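Local coordinates for protein LipS lipolytic enzyme (Unidentified, PDB 4FBL) that probably hydrolyses ester bonds of lipids, acting as a thermostable lipase built on the alpha/beta hydrolase fold, at residues E43-V48 / V81-L86; S50-L55 / V121-G126; A153-E158 / G237-N242; Q225-H230 / L251-N256. All blocks are in the same frame, centred on the assembly; numbering follows the deposited sequence. Where two conformers were deposited one is given.

Contact 1 of 4, residues E43-V48 / V81-L86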
loop_
_atom_site.group_PDB
_atom_site.type_symbol
_atom_site.label_atom_id
_atom_site.label_comp_id
_atom_site.label_asym_id
_atom_site.label_seq_id
_atom_site.Cartn_x
_atom_site.Cartn_y
_atom_site.Cartn_z
ATOM N N GLU C 43 -10.238 -23.549 -13.110
ATOM C CA GLU C 43 -9.034 -24.366 -13.027
ATOM C C GLU C 43 -7.811 -23.572 -13.607
ATOM O O GLU C 43 -7.977 -22.753 -14.525
ATOM C CB GLU C 43 -9.247 -25.782 -13.675
ATOM C CG GLU C 43 -9.207 -25.884 -15.207
ATOM C CD GLU C 43 -10.458 -25.333 -15.943
ATOM O OE1 GLU C 43 -11.492 -24.956 -15.314
ATOM O OE2 GLU C 43 -10.385 -25.275 -17.176
ATOM N N PRO C 44 -6.617 -23.771 -13.022
ATOM C CA PRO C 44 -5.392 -23.148 -13.541
ATOM C C PRO C 44 -5.099 -23.794 -14.892
ATOM O O PRO C 44 -5.694 -24.836 -15.207
ATOM C CB PRO C 44 -4.320 -23.574 -12.542
ATOM C CG PRO C 44 -4.893 -24.753 -11.795
ATOM C CD PRO C 44 -6.373 -24.600 -11.820
ATOM N N LEU C 45 -4.201 -23.210 -15.673
ATOM C CA LEU C 45 -3.728 -23.821 -16.916
ATOM C C LEU C 45 -2.203 -23.880 -16.889
ATOM O O LEU C 45 -1.552 -22.868 -16.669
ATOM C CB LEU C 45 -4.265 -23.006 -18.101
ATOM C CG LEU C 45 -3.583 -22.920 -19.499
ATOM C CD1 LEU C 45 -2.552 -24.010 -19.830
ATOM C CD2 LEU C 45 -4.597 -22.716 -20.642
ATOM N N TYR C 46 -1.652 -25.093 -17.002
ATOM C CA TYR C 46 -0.234 -25.384 -17.020
ATOM C C TYR C 46 -0.055 -26.142 -18.355
ATOM O O TYR C 46 -0.898 -26.998 -18.716
ATOM C CB TYR C 46 0.193 -26.240 -15.807
ATOM C CG TYR C 46 0.182 -25.426 -14.555
ATOM C CD1 TYR C 46 1.263 -24.546 -14.241
ATOM C CD2 TYR C 46 -0.918 -25.464 -13.685
ATOM C CE1 TYR C 46 1.228 -23.727 -13.115
ATOM C CE2 TYR C 46 -0.960 -24.632 -12.536
ATOM C CZ TYR C 46 0.104 -23.765 -12.270
ATOM O OH TYR C 46 0.068 -22.989 -11.129
ATOM N N SER C 47 0.939 -25.760 -19.152
ATOM C CA SER C 47 1.137 -26.425 -20.453
ATOM C C SER C 47 2.634 -26.436 -20.665
ATOM O O SER C 47 3.272 -25.393 -20.503
ATOM C CB SER C 47 0.404 -25.668 -21.544
ATOM O OG SER C 47 0.821 -26.154 -22.812
ATOM N N VAL C 48 3.224 -27.612 -20.910
ATOM C CA VAL C 48 4.683 -27.625 -21.053
ATOM C C VAL C 48 5.017 -27.614 -22.554
ATOM O O VAL C 48 4.393 -28.337 -23.305
ATOM C CB VAL C 48 5.254 -28.865 -20.430
ATOM C CG1 VAL C 48 6.848 -28.905 -20.565
ATOM C CG2 VAL C 48 4.707 -29.014 -18.993
ATOM N N VAL C 81 3.618 -22.543 -20.417
ATOM C CA VAL C 81 2.598 -21.608 -19.897
ATOM C C VAL C 81 2.249 -21.990 -18.460
ATOM O O VAL C 81 1.949 -23.178 -18.191
ATOM C CB VAL C 81 1.293 -21.519 -20.741
ATOM C CG1 VAL C 81 0.355 -20.434 -20.161
ATOM C CG2 VAL C 81 1.574 -21.100 -22.226
ATOM N N ALA C 82 2.345 -21.032 -17.529
ATOM C CA ALA C 82 1.777 -21.201 -16.148
ATOM C C ALA C 82 0.759 -20.084 -15.945
ATOM O O ALA C 82 1.149 -18.884 -15.935
ATOM C CB ALA C 82 2.876 -21.113 -15.056
ATOM N N THR C 83 -0.523 -20.474 -15.730
ATOM C CA THR C 83 -1.595 -19.565 -15.464
ATOM C C THR C 83 -2.140 -20.005 -14.107
ATOM O O THR C 83 -3.053 -20.803 -14.058
ATOM C CB THR C 83 -2.720 -19.672 -16.501
ATOM O OG1 THR C 83 -2.088 -19.543 -17.764
ATOM C CG2 THR C 83 -3.733 -18.488 -16.340
ATOM N N PRO C 84 -1.583 -19.493 -12.998
ATOM C CA PRO C 84 -1.983 -20.008 -11.668
ATOM C C PRO C 84 -3.340 -19.537 -11.196
ATOM O O PRO C 84 -3.784 -18.455 -11.573
ATOM C CB PRO C 84 -0.918 -19.391 -10.698
ATOM C CG PRO C 84 -0.382 -18.166 -11.466
ATOM C CD PRO C 84 -0.431 -18.584 -12.943
ATOM N N ARG C 85 -3.896 -20.289 -10.247
ATOM C CA ARG C 85 -5.129 -19.908 -9.582
ATOM C C ARG C 85 -4.627 -19.244 -8.267
ATOM O O ARG C 85 -4.046 -19.916 -7.411
ATOM C CB ARG C 85 -6.005 -21.141 -9.257
ATOM C CG ARG C 85 -7.371 -20.720 -8.659
ATOM C CD ARG C 85 -8.258 -22.007 -8.346
ATOM N NE ARG C 85 -7.502 -22.963 -7.535
ATOM C CZ ARG C 85 -7.325 -22.879 -6.225
ATOM N NH1 ARG C 85 -7.760 -21.832 -5.505
ATOM N NH2 ARG C 85 -6.688 -23.851 -5.647
ATOM N N LEU C 86 -4.857 -17.936 -8.104
ATOM C CA LEU C 86 -4.346 -17.322 -6.823
ATOM C C LEU C 86 -5.031 -17.906 -5.587
ATOM O O LEU C 86 -6.178 -18.344 -5.653
ATOM C CB LEU C 86 -4.493 -15.819 -6.830
ATOM C CG LEU C 86 -3.724 -15.197 -7.985
ATOM C CD1 LEU C 86 -3.940 -13.635 -8.078
ATOM C CD2 LEU C 86 -2.199 -15.600 -7.988
HETATM O O HOH W 1 -2.239 -22.806 -9.380
#
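The antiparallel edge of an alpha/beta hydrolase sheet is made here by Leu45, Tyr46 and Ser47, paired with Thr83, Ala82 and Val81 of an inner strand. Leu45 and Thr83 form one hydrogen-bonded pair, with Thr83 N giving the shorter link, 2.8 Å to Leu45 O; Ser47 and Val81 form the other, Ser47 N reaching Val81 O at 2.9 Å. Tyr46 and Ala82 between them are a non-hydrogen-bonded pair, where Tyr46 CA closes to 3.3 Å on Val81 O in a CA-H...O contact. On one face the Tyr46 ring carries the side-chain contact. With CG set beside its own backbone N (chi1 -73°), it is led along the inner strand toward Pro84, its CE1 3.6 Å from Ala82 CB. The hydroxyl stops 3.7 Å from Pro84 CA, and a water in the ring plane joins Tyr46 OH (2.9 Å) to Arg85 N (3.1 Å), prolonging the pairing where the strands end. On the other face Leu45 CB lies 4.0 Å from Thr83 CB. Helix 68-76 covers that face, while on the tyrosine side Trp114 of helix 101-118 meets the Tyr46 ring edge-to-face, and strand 52-57 continues the sheet beyond Ala82.

Contact 2 of 4, residues S50-L55 / V121-G126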
loop_
_atom_site.group_PDB
_atom_site.type_symbol
_atom_site.label_atom_id
_atom_site.label_comp_id
_atom_site.label_asym_id
_atom_site.label_seq_id
_atom_site.Cartn_x
_atom_site.Cartn_y
_atom_site.Cartn_z
ATOM N N SER C 50 8.135 -25.274 -25.242
ATOM C CA SER C 50 9.568 -24.915 -25.371
ATOM C C SER C 50 10.249 -24.322 -24.178
ATOM O O SER C 50 9.665 -24.124 -23.097
ATOM C CB SER C 50 9.831 -23.982 -26.528
ATOM O OG SER C 50 9.103 -22.752 -26.414
ATOM N N ARG C 51 11.510 -24.049 -24.428
ATOM C CA ARG C 51 12.412 -23.416 -23.539
ATOM C C ARG C 51 12.038 -21.943 -23.255
ATOM O O ARG C 51 12.623 -21.323 -22.430
ATOM C CB ARG C 51 13.793 -23.506 -24.131
ATOM C CG ARG C 51 13.944 -22.978 -25.567
ATOM C CD ARG C 51 15.219 -23.489 -26.223
ATOM N NE ARG C 51 15.637 -22.758 -27.418
ATOM C CZ ARG C 51 15.550 -23.216 -28.653
ATOM N NH1 ARG C 51 15.064 -24.402 -28.863
ATOM N NH2 ARG C 51 15.936 -22.481 -29.674
ATOM N N ILE C 52 11.056 -21.412 -23.946
ATOM C CA ILE C 52 10.586 -20.032 -23.602
ATOM C C ILE C 52 9.236 -20.141 -22.862
ATOM O O ILE C 52 8.345 -20.813 -23.354
ATOM C CB ILE C 52 10.460 -19.204 -24.842
ATOM C CG1 ILE C 52 11.883 -19.016 -25.485
ATOM C CG2 ILE C 52 9.902 -17.727 -24.480
ATOM C CD1 ILE C 52 11.752 -18.490 -26.952
ATOM N N GLY C 53 9.115 -19.518 -21.689
ATOM C CA GLY C 53 7.857 -19.695 -20.901
ATOM C C GLY C 53 7.142 -18.375 -20.538
ATOM O O GLY C 53 7.778 -17.323 -20.508
ATOM N N VAL C 54 5.840 -18.441 -20.302
ATOM C CA VAL C 54 5.022 -17.234 -20.017
ATOM C C VAL C 54 4.245 -17.508 -18.733
ATOM O O VAL C 54 3.512 -18.533 -18.665
ATOM C CB VAL C 54 3.983 -16.892 -21.139
ATOM C CG1 VAL C 54 3.344 -15.482 -20.923
ATOM C CG2 VAL C 54 4.638 -16.973 -22.545
ATOM N N LEU C 55 4.332 -16.563 -17.777
ATOM C CA LEU C 55 3.585 -16.643 -16.537
ATOM C C LEU C 55 2.407 -15.715 -16.767
ATOM O O LEU C 55 2.612 -14.571 -17.170
ATOM C CB LEU C 55 4.496 -16.118 -15.403
ATOM C CG LEU C 55 4.137 -16.631 -13.987
ATOM C CD1 LEU C 55 5.238 -16.189 -12.993
ATOM C CD2 LEU C 55 2.807 -16.067 -13.473
ATOM N N VAL C 121 14.015 -18.792 -20.635
ATOM C CA VAL C 121 13.600 -17.381 -20.851
ATOM C C VAL C 121 12.184 -17.272 -20.276
ATOM O O VAL C 121 11.389 -18.165 -20.525
ATOM C CB VAL C 121 13.503 -17.114 -22.398
ATOM C CG1 VAL C 121 13.280 -15.649 -22.720
ATOM C CG2 VAL C 121 14.756 -17.617 -23.042
ATOM N N LEU C 122 11.879 -16.181 -19.546
ATOM C CA LEU C 122 10.549 -16.028 -18.988
ATOM C C LEU C 122 9.944 -14.736 -19.401
ATOM O O LEU C 122 10.636 -13.748 -19.454
ATOM C CB LEU C 122 10.689 -16.026 -17.458
ATOM C CG LEU C 122 10.707 -17.389 -16.731
ATOM C CD1 LEU C 122 11.809 -18.426 -17.023
ATOM C CD2 LEU C 122 10.491 -17.169 -15.176
ATOM N N PHE C 123 8.626 -14.730 -19.654
ATOM C CA PHE C 123 7.853 -13.474 -19.748
ATOM C C PHE C 123 6.716 -13.496 -18.708
ATOM O O PHE C 123 6.314 -14.557 -18.276
ATOM C CB PHE C 123 7.226 -13.280 -21.146
ATOM C CG PHE C 123 8.249 -13.086 -22.249
ATOM C CD1 PHE C 123 8.999 -14.194 -22.711
ATOM C CD2 PHE C 123 8.515 -11.805 -22.789
ATOM C CE1 PHE C 123 9.935 -14.083 -23.693
ATOM C CE2 PHE C 123 9.520 -11.678 -23.811
ATOM C CZ PHE C 123 10.194 -12.879 -24.249
ATOM N N MET C 124 6.121 -12.331 -18.423
ATOM C CA MET C 124 4.977 -12.357 -17.540
ATOM C C MET C 124 4.007 -11.309 -18.038
ATOM O O MET C 124 4.386 -10.260 -18.555
ATOM C CB MET C 124 5.429 -12.132 -16.051
ATOM C CG MET C 124 4.123 -12.110 -15.120
ATOM S SD MET C 124 4.717 -12.108 -13.410
ATOM C CE MET C 124 3.086 -11.992 -12.593
ATOM N N THR C 125 2.736 -11.637 -17.905
ATOM C CA THR C 125 1.674 -10.774 -18.288
ATOM C C THR C 125 0.612 -10.936 -17.230
ATOM O O THR C 125 0.540 -11.973 -16.573
ATOM C CB THR C 125 1.113 -11.127 -19.734
ATOM O OG1 THR C 125 0.068 -10.180 -20.142
ATOM C CG2 THR C 125 0.544 -12.528 -19.776
ATOM N N GLY C 126 -0.339 -10.005 -17.174
ATOM C CA GLY C 126 -1.393 -10.252 -16.189
ATOM C C GLY C 126 -2.378 -9.133 -16.256
ATOM O O GLY C 126 -2.067 -8.078 -16.771
#
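Ile52 straddles two neighbours on the adjacent parallel strand: its CG1 branch rests 4.0 Å from Val121 CB, while CG2 pushes up to CE1 at the edge of the Phe123 ring, 3.7 Å away. The branches can divide in this way because CG2 stands opposite the backbone N and CG1 beside it (chi1 -65°). All three side chains point the same way, so isoleucine fills the notch between valine and ring; an alanine here would probably open a gap beside Phe123 CE1 and leave that ring edge freer to shift. Val54 follows on the same face, which helix 267-279 covers. On the other face Leu55 and the extended Met124 lie alongside one another, Leu55 CB 4.0 Å from Met124 CG, under helices 101-118 and 129-140. Gly53 adds no bump beside Leu122. Between the faces runs the parallel ladder, including Gly53 N to Val121 O at 2.9 Å, Phe123 N to Gly53 O at 2.9 Å and Thr125 N to Leu55 O at 3.0 Å. Apart from the Thr125 hydroxyl, bonded to Met149 O, polar links here are backbone ones and the side chains that meet are apolar, as suits a central strand leading through Gly126 into a probable nucleophile elbow.

Contact 3 of 4, residues A153-E158 / G237-N242; sequences AALRME and GELIYN
The flat end of Arg156 stays clear of Leu239, which it meets only through its aliphatic stem: the guanidinium has Glu158 CG near its plane at one edge, although the placing of the Arg156 and Glu158 charged ends against each other is doubtful because the modelled atoms crowd. Its NH2 turns to the second subunit, forming a salt bridge with Glu211 of that chain, and Arg156 also packs on Arg156 there. The other flat group, the ring of Tyr241, carries Asn242 OD1 in its plane at the edge and belongs to the far flank of the helix, where Lys249 makes a cation-pi contact with it. Between these two lies the apolar junction itself. Arg156 CD touches Leu239 CD1 at 3.8 Å, the two side chains crossing at about a right angle, and the same methyl is met at 4.0 Å by Leu155 CD2. This contact ties the loop that follows strand 147-151 of the alpha/beta hydrolase sheet to helix 235-243, the helix of a beta-alpha-beta crossover. Leu155 CD2 also presses on Ile240 CG1, 3.8 Å away, so one leucine methyl sits against two consecutive helix residues. Ile240 holds CG1 beside its backbone N (chi1 -58°), and from there CD1 extends to Ala153 CB at 3.7 Å; the Ala153 side chain lies near the probable catalytic residues without touching them. Ala210 of helix 200-213 and Leu214 pack on Leu155 as well, and Glu211 of the same subunit lies against Leu239.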
loop_
_atom_site.group_PDB
_atom_site.type_symbol
_atom_site.label_atom_id
_atom_site.label_comp_id
_atom_site.label_asym_id
_atom_site.label_seq_id
_atom_site.Cartn_x
_atom_site.Cartn_y
_atom_site.Cartn_z
ATOM N N ALA C 153 -3.125 -2.577 -15.418
ATOM C CA ALA C 153 -2.504 -2.948 -14.162
ATOM C C ALA C 153 -2.993 -2.026 -13.027
ATOM O O ALA C 153 -3.035 -0.831 -13.229
ATOM C CB ALA C 153 -0.972 -2.848 -14.282
ATOM N N ALA C 154 -3.355 -2.619 -11.887
ATOM C CA ALA C 154 -4.024 -1.910 -10.782
ATOM C C ALA C 154 -2.973 -1.402 -9.733
ATOM O O ALA C 154 -2.855 -1.919 -8.605
ATOM C CB ALA C 154 -5.037 -2.847 -10.126
ATOM N N LEU C 155 -2.158 -0.471 -10.151
ATOM C CA LEU C 155 -1.132 0.147 -9.198
ATOM C C LEU C 155 -1.802 1.179 -8.254
ATOM O O LEU C 155 -1.517 1.188 -7.034
ATOM C CB LEU C 155 -0.015 0.768 -9.964
ATOM C CG LEU C 155 1.199 -0.139 -10.280
ATOM C CD1 LEU C 155 0.886 -1.304 -11.174
ATOM C CD2 LEU C 155 2.174 0.720 -11.048
ATOM N N ARG C 156 -2.699 2.007 -8.821
ATOM C CA ARG C 156 -3.413 3.106 -8.082
ATOM C C ARG C 156 -4.900 3.019 -8.371
ATOM O O ARG C 156 -5.309 3.289 -9.506
ATOM C CB ARG C 156 -2.865 4.448 -8.541
ATOM C CG ARG C 156 -1.400 4.658 -8.212
ATOM C CD ARG C 156 -0.965 6.174 -8.631
ATOM N NE ARG C 156 -0.750 7.006 -7.447
ATOM C CZ ARG C 156 -1.670 7.760 -6.838
ATOM N NH1 ARG C 156 -2.916 7.873 -7.313
ATOM N NH2 ARG C 156 -1.346 8.439 -5.755
ATOM N N MET C 157 -5.699 2.575 -7.399
ATOM C CA MET C 157 -7.153 2.504 -7.583
ATOM C C MET C 157 -7.787 3.902 -7.497
ATOM O O MET C 157 -8.847 4.153 -8.072
ATOM C CB MET C 157 -7.812 1.608 -6.582
ATOM C CG MET C 157 -7.358 0.096 -6.611
ATOM S SD MET C 157 -7.654 -0.607 -8.271
ATOM C CE MET C 157 -9.434 -0.847 -8.165
ATOM N N GLU C 158 -7.183 4.788 -6.722
ATOM C CA GLU C 158 -7.619 6.180 -6.598
ATOM C C GLU C 158 -9.067 6.289 -6.220
ATOM O O GLU C 158 -9.769 7.023 -6.859
ATOM C CB GLU C 158 -7.378 6.965 -7.909
ATOM C CG GLU C 158 -6.127 7.802 -7.796
ATOM C CD GLU C 158 -5.451 7.977 -9.116
ATOM O OE1 GLU C 158 -6.173 7.880 -10.153
ATOM O OE2 GLU C 158 -4.198 8.247 -9.103
ATOM N N GLY C 237 -1.650 3.260 -17.070
ATOM C CA GLY C 237 -0.717 2.926 -18.168
ATOM C C GLY C 237 0.367 3.992 -18.318
ATOM O O GLY C 237 1.563 3.666 -18.563
ATOM N N GLU C 238 -0.020 5.283 -18.179
ATOM C CA GLU C 238 0.971 6.394 -18.276
ATOM C C GLU C 238 1.964 6.374 -17.127
ATOM O O GLU C 238 3.166 6.564 -17.328
ATOM C CB GLU C 238 0.276 7.771 -18.429
ATOM C CG GLU C 238 -0.462 7.821 -19.798
ATOM C CD GLU C 238 -1.525 8.909 -19.943
ATOM O OE1 GLU C 238 -1.447 9.603 -20.997
ATOM O OE2 GLU C 238 -2.445 9.044 -19.074
ATOM N N LEU C 239 1.429 6.075 -15.948
ATOM C CA LEU C 239 2.168 5.965 -14.731
ATOM C C LEU C 239 3.313 4.959 -14.904
ATOM O O LEU C 239 4.488 5.251 -14.603
ATOM C CB LEU C 239 1.199 5.420 -13.648
ATOM C CG LEU C 239 1.257 5.765 -12.148
ATOM C CD1 LEU C 239 1.340 4.596 -11.161
ATOM C CD2 LEU C 239 2.219 7.003 -11.730
ATOM N N ILE C 240 2.951 3.751 -15.369
ATOM C CA ILE C 240 3.953 2.750 -15.684
ATOM C C ILE C 240 4.916 3.195 -16.802
ATOM O O ILE C 240 6.136 3.044 -16.693
ATOM C CB ILE C 240 3.249 1.419 -16.068
ATOM C CG1 ILE C 240 2.367 0.992 -14.861
ATOM C CG2 ILE C 240 4.285 0.320 -16.444
ATOM C CD1 ILE C 240 1.380 -0.123 -15.189
ATOM N N TYR C 241 4.382 3.716 -17.890
ATOM C CA TYR C 241 5.245 4.052 -19.010
ATOM C C TYR C 241 6.308 5.061 -18.544
ATOM O O TYR C 241 7.500 4.929 -18.837
ATOM C CB TYR C 241 4.393 4.595 -20.159
ATOM C CG TYR C 241 5.224 4.947 -21.410
ATOM C CD1 TYR C 241 5.446 3.984 -22.401
ATOM C CD2 TYR C 241 5.829 6.250 -21.558
ATOM C CE1 TYR C 241 6.182 4.276 -23.556
ATOM C CE2 TYR C 241 6.620 6.545 -22.702
ATOM C CZ TYR C 241 6.769 5.555 -23.700
ATOM O OH TYR C 241 7.529 5.765 -24.851
ATOM N N ASN C 242 5.871 6.045 -17.769
ATOM C CA ASN C 242 6.751 7.130 -17.356
ATOM C C ASN C 242 7.682 6.749 -16.199
ATOM O O ASN C 242 8.673 7.393 -16.048
ATOM C CB ASN C 242 5.907 8.344 -16.895
ATOM C CG ASN C 242 5.162 9.022 -18.014
ATOM O OD1 ASN C 242 5.644 9.132 -19.171
ATOM N ND2 ASN C 242 3.972 9.542 -17.662
#

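Contact 4 of 4, residues Q225-H230 / L251-N256; sequences QSREDH and LLWLEN
Arg227 lies flat on the indole of Trp253 and at the same time grips Glu255, at the end of two parallel strands of a beta-alpha-beta unit in the alpha/beta hydrolase fold. The guanidinium and ring planes are 14° apart, with Arg227 CZ 3.9 Å from the centroid of the five-membered ring, a cation-pi stack over the face. In a side-on grip, Arg227 NE reaches Glu255 OE1 at 3.1 Å and Arg227 NH2 reaches Glu255 OE2 at 2.9 Å. Each oxygen uses its syn lone pair; the two groups are nearly coplanar and both bonds nearly straight, which keeps the plate from turning. Bends at chi2 (91°) and chi3 of Arg227 fold the chain back over the ring. Leu251 CG lies over the opposite indole face, toward the rim, and on that same side Gln225 CB comes down over the benzo rim, 3.7 Å from Trp253 CZ3; Ser226 O lies at the edge, in the ring plane. A leucine in place of Trp253 would probably cost the guanidinium its flat support, leaving the arginine held by Glu255 but freer to tilt. The strands set these groups in register: Gln225 N bonds Leu252 O, Leu254 N bonds Gln225 O at 2.8 Å, and Arg227 N bonds Leu254 O at 3.1 Å. Farther out, Ser226 OG bonds Tyr258 O, and Asp229, in the loop that follows, bonds His259 ND1, as in a Ser-His-Asp triad with Ser128. Glu228 N gives its hydrogen to a water 3.0 Å away.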
loop_
_atom_site.group_PDB
_atom_site.type_symbol
_atom_site.label_atom_id
_atom_site.label_comp_id
_atom_site.label_asym_id
_atom_site.label_seq_id
_atom_site.Cartn_x
_atom_site.Cartn_y
_atom_site.Cartn_z
ATOM N N GLN C 225 -3.358 -0.879 -22.058
ATOM C CA GLN C 225 -4.319 -0.157 -21.220
ATOM C C GLN C 225 -5.587 0.190 -22.027
ATOM O O GLN C 225 -5.475 0.720 -23.111
ATOM C CB GLN C 225 -3.702 1.158 -20.660
ATOM C CG GLN C 225 -4.229 1.612 -19.258
ATOM C CD GLN C 225 -3.666 0.813 -18.014
ATOM O OE1 GLN C 225 -4.374 0.693 -17.022
ATOM N NE2 GLN C 225 -2.456 0.194 -18.113
ATOM N N SER C 226 -6.759 -0.070 -21.452
ATOM C CA SER C 226 -7.988 0.337 -22.009
ATOM C C SER C 226 -8.175 1.856 -21.835
ATOM O O SER C 226 -7.946 2.465 -20.731
ATOM C CB SER C 226 -9.140 -0.370 -21.335
ATOM O OG SER C 226 -9.243 -1.758 -21.615
ATOM N N ARG C 227 -8.593 2.463 -22.941
ATOM C CA ARG C 227 -8.719 3.901 -23.014
ATOM C C ARG C 227 -9.873 4.293 -22.111
ATOM O O ARG C 227 -9.853 5.308 -21.499
ATOM C CB ARG C 227 -8.892 4.351 -24.489
ATOM C CG ARG C 227 -9.116 5.744 -24.662
ATOM C CD ARG C 227 -7.800 6.475 -24.839
ATOM N NE ARG C 227 -7.157 6.180 -26.124
ATOM C CZ ARG C 227 -5.997 6.720 -26.498
ATOM N NH1 ARG C 227 -5.372 7.615 -25.742
ATOM N NH2 ARG C 227 -5.457 6.383 -27.649
ATOM N N GLU C 228 -10.824 3.421 -21.958
ATOM C CA GLU C 228 -11.904 3.698 -21.071
ATOM C C GLU C 228 -12.078 2.469 -20.185
ATOM O O GLU C 228 -12.177 1.347 -20.700
ATOM C CB GLU C 228 -13.164 3.993 -21.897
ATOM C CG GLU C 228 -14.410 3.938 -21.088
ATOM C CD GLU C 228 -15.610 4.638 -21.804
ATOM O OE1 GLU C 228 -16.618 4.828 -21.067
ATOM O OE2 GLU C 228 -15.505 4.975 -23.033
ATOM N N ASP C 229 -12.062 2.678 -18.858
ATOM C CA ASP C 229 -12.024 1.575 -17.885
ATOM C C ASP C 229 -12.735 2.082 -16.642
ATOM O O ASP C 229 -12.320 3.116 -16.096
ATOM C CB ASP C 229 -10.522 1.224 -17.536
ATOM C CG ASP C 229 -10.384 0.028 -16.670
ATOM O OD1 ASP C 229 -11.290 -0.234 -15.834
ATOM O OD2 ASP C 229 -9.384 -0.748 -16.825
ATOM N N HIS C 230 -13.780 1.369 -16.244
ATOM C CA HIS C 230 -14.636 1.739 -15.122
ATOM C C HIS C 230 -14.158 1.117 -13.797
ATOM O O HIS C 230 -14.792 1.328 -12.773
ATOM C CB HIS C 230 -16.138 1.382 -15.403
ATOM C CG HIS C 230 -16.579 1.761 -16.796
ATOM N ND1 HIS C 230 -16.533 3.063 -17.260
ATOM C CD2 HIS C 230 -16.972 0.998 -17.858
ATOM C CE1 HIS C 230 -16.896 3.091 -18.543
ATOM N NE2 HIS C 230 -17.167 1.849 -18.925
ATOM N N LEU C 251 3.403 1.876 -25.032
ATOM C CA LEU C 251 2.093 1.963 -24.448
ATOM C C LEU C 251 1.045 1.715 -25.574
ATOM O O LEU C 251 0.912 2.536 -26.499
ATOM C CB LEU C 251 1.911 3.332 -23.714
ATOM C CG LEU C 251 0.578 3.639 -23.023
ATOM C CD1 LEU C 251 0.150 2.566 -22.011
ATOM C CD2 LEU C 251 0.558 5.100 -22.312
ATOM N N LEU C 252 0.330 0.592 -25.482
ATOM C CA LEU C 252 -0.778 0.250 -26.396
ATOM C C LEU C 252 -2.167 0.501 -25.814
ATOM O O LEU C 252 -2.622 -0.206 -24.856
ATOM C CB LEU C 252 -0.671 -1.196 -26.870
ATOM C CG LEU C 252 -1.808 -1.701 -27.747
ATOM C CD1 LEU C 252 -1.720 -1.047 -29.144
ATOM C CD2 LEU C 252 -1.513 -3.255 -27.783
ATOM N N TRP C 253 -2.848 1.512 -26.386
ATOM C CA TRP C 253 -4.156 1.904 -25.890
ATOM C C TRP C 253 -5.238 1.084 -26.534
ATOM O O TRP C 253 -5.253 0.967 -27.752
ATOM C CB TRP C 253 -4.399 3.383 -26.202
ATOM C CG TRP C 253 -3.655 4.323 -25.253
ATOM C CD1 TRP C 253 -2.595 5.183 -25.565
ATOM C CD2 TRP C 253 -3.977 4.560 -23.878
ATOM N NE1 TRP C 253 -2.247 5.907 -24.441
ATOM C CE2 TRP C 253 -3.073 5.543 -23.396
ATOM C CE3 TRP C 253 -4.948 4.028 -22.998
ATOM C CZ2 TRP C 253 -3.086 5.995 -22.035
ATOM C CZ3 TRP C 253 -4.947 4.454 -21.658
ATOM C CH2 TRP C 253 -3.994 5.428 -21.192
ATOM N N LEU C 254 -6.141 0.503 -25.772
ATOM C CA LEU C 254 -7.200 -0.277 -26.386
ATOM C C LEU C 254 -8.464 0.592 -26.641
ATOM O O LEU C 254 -9.018 1.155 -25.689
ATOM C CB LEU C 254 -7.542 -1.502 -25.533
ATOM C CG LEU C 254 -6.378 -2.518 -25.301
ATOM C CD1 LEU C 254 -6.754 -3.597 -24.314
ATOM C CD2 LEU C 254 -5.748 -3.114 -26.567
ATOM N N GLU C 255 -8.902 0.701 -27.900
ATOM C CA GLU C 255 -10.033 1.631 -28.264
ATOM C C GLU C 255 -11.409 1.013 -28.110
ATOM O O GLU C 255 -12.366 1.709 -28.147
ATOM C CB GLU C 255 -9.863 2.183 -29.678
ATOM C CG GLU C 255 -8.490 2.852 -30.042
ATOM C CD GLU C 255 -8.006 3.992 -29.098
ATOM O OE1 GLU C 255 -8.733 4.414 -28.177
ATOM O OE2 GLU C 255 -6.873 4.499 -29.261
ATOM N N ASN C 256 -11.537 -0.282 -27.875
ATOM C CA ASN C 256 -12.855 -0.928 -27.956
ATOM C C ASN C 256 -13.142 -1.837 -26.850
ATOM O O ASN C 256 -14.014 -2.696 -27.016
ATOM C CB ASN C 256 -12.947 -1.889 -29.153
ATOM C CG ASN C 256 -12.488 -1.262 -30.473
ATOM O OD1 ASN C 256 -11.413 -1.626 -31.023
ATOM N ND2 ASN C 256 -13.282 -0.302 -30.990
HETATM O O HOH W 2 -11.517 1.446 -24.125
#

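Overall arrangement
Three of the four contacts are pairings in one sheet, and their chemistry follows their place in it. Contact 2 lies buried among the central strands and its side chains meet almost wholly through apolar groups, whereas contacts 1 and 4 close the two outer edges, on opposite sides of the chain's centre and about 26 Å apart between centres. Contact 1 relies on an antiparallel ladder, a tyrosine and a water; contact 4 adds a charged stack. Contacts 1 and 2 touch, since strands 80-83 and 52-57 are neighbours. Contact 3, buried and purely apolar between its segments, shares helix 235-243 with the crossover that contact 4 spans, and it alone adjoins the second subunit.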